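Local coordinates for protein dextranase (Pseudarthrobacter oxydans, PDB 6NZS) that probably catalyses the endohydrolysis of (1->6)-alpha-D-glucosidic linkages in dextran, as a glycosyl hydrolase of family 49, at residues Glu372-Ser377 with Met393-Val398. Sequence-based numbering, arbitrary orientation.
Sequences ELYKGS and MYHSDV
In the right-handed parallel beta-helix of this family 49 enzyme, 372-377 and 393-398 are equivalent turns of successive coils, and H395 and E372 bridge them at one end. H395 NE2 donates a nearly straight bond to E372 OE2 (2.8 Å), which receives it on the lone pair facing away from OE1; the carboxylate and imidazole planes are only 22° apart. With CG anti to the backbone N (chi1 -178°) and an extended chain, E372 brings its carboxylate to the rim of the imidazole, while OE2 also meets the edge of the Y394 ring at CD2 (3.5 Å). Y374 CA lies over one face of the imidazole in a CH-pi contact, 4.0 Å from the ring centroid, and the Y374 ring meets the imidazole obliquely. A water at the edge of the imidazole, in its plane, links the two segments, donating to L373 O (2.6 Å) and accepting from Y394 N. Toward the other end the backbones zip together: G376 N bonds to S396 O (3.1 Å), a weak bond joins S377 N to D397 O, and S377 and V398 begin parallel strands. Here V398 CG1 packs against L373 CD1 (3.8 Å), and L373 also touches I400, further along the strand that V398 begins. D397 OD1 turns instead to N425 in the following coil. The in-plane bond at NE2 and Y374 over one face should restrict the imidazole's rotation.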
loop_
_atom_site.group_PDB
_atom_site.type_symbol
_atom_site.label_atom_id
_atom_site.label_comp_id
_atom_site.label_asym_id
_atom_site.label_seq_id
_atom_site.Cartn_x
_atom_site.Cartn_y
_atom_site.Cartn_z
ATOM N N GLU A 372 -7.049 4.195 5.394
ATOM C CA GLU A 372 -7.398 5.355 6.200
ATOM C C GLU A 372 -7.617 4.859 7.625
ATOM O O GLU A 372 -8.540 4.072 7.879
ATOM C CB GLU A 372 -8.659 6.024 5.651
ATOM C CG GLU A 372 -9.079 7.293 6.405
ATOM C CD GLU A 372 -10.240 8.025 5.745
ATOM O OE1 GLU A 372 -10.493 7.798 4.539
ATOM O OE2 GLU A 372 -10.899 8.834 6.446
ATOM N N LEU A 373 -6.750 5.283 8.540
ATOM C CA LEU A 373 -6.866 4.919 9.947
ATOM C C LEU A 373 -7.700 5.977 10.659
ATOM O O LEU A 373 -7.377 7.168 10.611
ATOM C CB LEU A 373 -5.485 4.783 10.589
ATOM C CG LEU A 373 -4.631 3.665 9.975
ATOM C CD1 LEU A 373 -3.179 3.876 10.336
ATOM C CD2 LEU A 373 -5.103 2.318 10.480
ATOM N N TYR A 374 -8.779 5.539 11.301
ATOM C CA TYR A 374 -9.693 6.458 11.960
ATOM C C TYR A 374 -9.155 6.845 13.342
ATOM O O TYR A 374 -8.163 6.296 13.825
ATOM C CB TYR A 374 -11.118 5.888 11.926
ATOM C CG TYR A 374 -11.615 5.888 10.491
ATOM C CD1 TYR A 374 -11.227 4.887 9.589
ATOM C CD2 TYR A 374 -12.397 6.924 10.003
ATOM C CE1 TYR A 374 -11.640 4.912 8.252
ATOM C CE2 TYR A 374 -12.817 6.952 8.668
ATOM C CZ TYR A 374 -12.430 5.945 7.801
ATOM O OH TYR A 374 -12.845 5.982 6.483
ATOM N N LYS A 375 -9.796 7.834 13.965
ATOM C CA LYS A 375 -9.235 8.428 15.173
ATOM C C LYS A 375 -8.906 7.364 16.217
ATOM O O LYS A 375 -9.706 6.465 16.485
ATOM C CB LYS A 375 -10.225 9.437 15.764
ATOM C CG LYS A 375 -9.685 10.124 17.009
ATOM C CD LYS A 375 -10.656 11.153 17.562
ATOM C CE LYS A 375 -10.080 11.807 18.804
ATOM N NZ LYS A 375 -10.924 12.946 19.264
ATOM N N GLY A 376 -7.707 7.451 16.790
ATOM C CA GLY A 376 -7.346 6.540 17.857
ATOM C C GLY A 376 -7.072 5.142 17.343
ATOM O O GLY A 376 -7.639 4.163 17.842
ATOM N N SER A 377 -6.214 5.043 16.330
ATOM C CA SER A 377 -5.879 3.772 15.711
ATOM C C SER A 377 -4.369 3.615 15.640
ATOM O O SER A 377 -3.617 4.594 15.682
ATOM C CB SER A 377 -6.440 3.675 14.289
ATOM O OG SER A 377 -7.853 3.702 14.277
ATOM N N MET A 393 -3.875 10.237 6.026
ATOM C CA MET A 393 -3.665 10.699 7.397
ATOM C C MET A 393 -4.699 11.786 7.668
ATOM O O MET A 393 -4.424 12.984 7.605
ATOM C CB MET A 393 -2.233 11.204 7.566
ATOM C CG MET A 393 -1.164 10.209 7.105
ATOM S SD MET A 393 -1.349 8.547 7.786
ATOM C CE MET A 393 -1.191 8.864 9.548
ATOM N N TYR A 394 -5.920 11.342 7.967
ATOM C CA TYR A 394 -7.064 12.235 8.040
ATOM C C TYR A 394 -7.620 12.379 9.448
ATOM O O TYR A 394 -8.650 13.041 9.614
ATOM C CB TYR A 394 -8.196 11.732 7.129
ATOM C CG TYR A 394 -7.897 11.695 5.634
ATOM C CD1 TYR A 394 -6.753 12.293 5.101
ATOM C CD2 TYR A 394 -8.770 11.059 4.766
ATOM C CE1 TYR A 394 -6.495 12.252 3.728
ATOM C CE2 TYR A 394 -8.527 11.014 3.404
ATOM C CZ TYR A 394 -7.389 11.615 2.889
ATOM O OH TYR A 394 -7.160 11.548 1.522
ATOM N N HIS A 395 -6.991 11.774 10.455
ATOM C CA HIS A 395 -7.616 11.680 11.769
ATOM C C HIS A 395 -6.595 11.841 12.884
ATOM O O HIS A 395 -5.422 11.499 12.738
ATOM C CB HIS A 395 -8.347 10.342 11.932
ATOM C CG HIS A 395 -9.382 10.106 10.881
ATOM N ND1 HIS A 395 -10.666 10.604 10.971
ATOM C CD2 HIS A 395 -9.302 9.477 9.686
ATOM C CE1 HIS A 395 -11.337 10.269 9.883
ATOM N NE2 HIS A 395 -10.531 9.589 9.085
ATOM N N SER A 396 -7.081 12.322 14.026
ATOM C CA SER A 396 -6.244 12.513 15.198
ATOM C C SER A 396 -5.879 11.179 15.848
ATOM O O SER A 396 -6.545 10.153 15.667
ATOM C CB SER A 396 -6.985 13.367 16.228
ATOM O OG SER A 396 -7.260 14.653 15.691
ATOM N N ASP A 397 -4.792 11.205 16.617
ATOM C CA ASP A 397 -4.428 10.093 17.497
ATOM C C ASP A 397 -4.171 8.809 16.707
ATOM O O ASP A 397 -4.674 7.732 17.037
ATOM C CB ASP A 397 -5.474 9.883 18.604
ATOM C CG ASP A 397 -5.666 11.115 19.476
ATOM O OD1 ASP A 397 -4.680 11.839 19.732
ATOM O OD2 ASP A 397 -6.816 11.352 19.917
ATOM N N VAL A 398 -3.375 8.930 15.646
ATOM C CA VAL A 398 -3.060 7.813 14.765
ATOM C C VAL A 398 -1.565 7.556 14.849
ATOM O O VAL A 398 -0.766 8.503 14.803
ATOM C CB VAL A 398 -3.516 8.085 13.319
ATOM C CG1 VAL A 398 -2.906 7.059 12.349
ATOM C CG2 VAL A 398 -5.046 8.078 13.226
HETATM O O HOH W 1 -5.597 8.533 9.304
#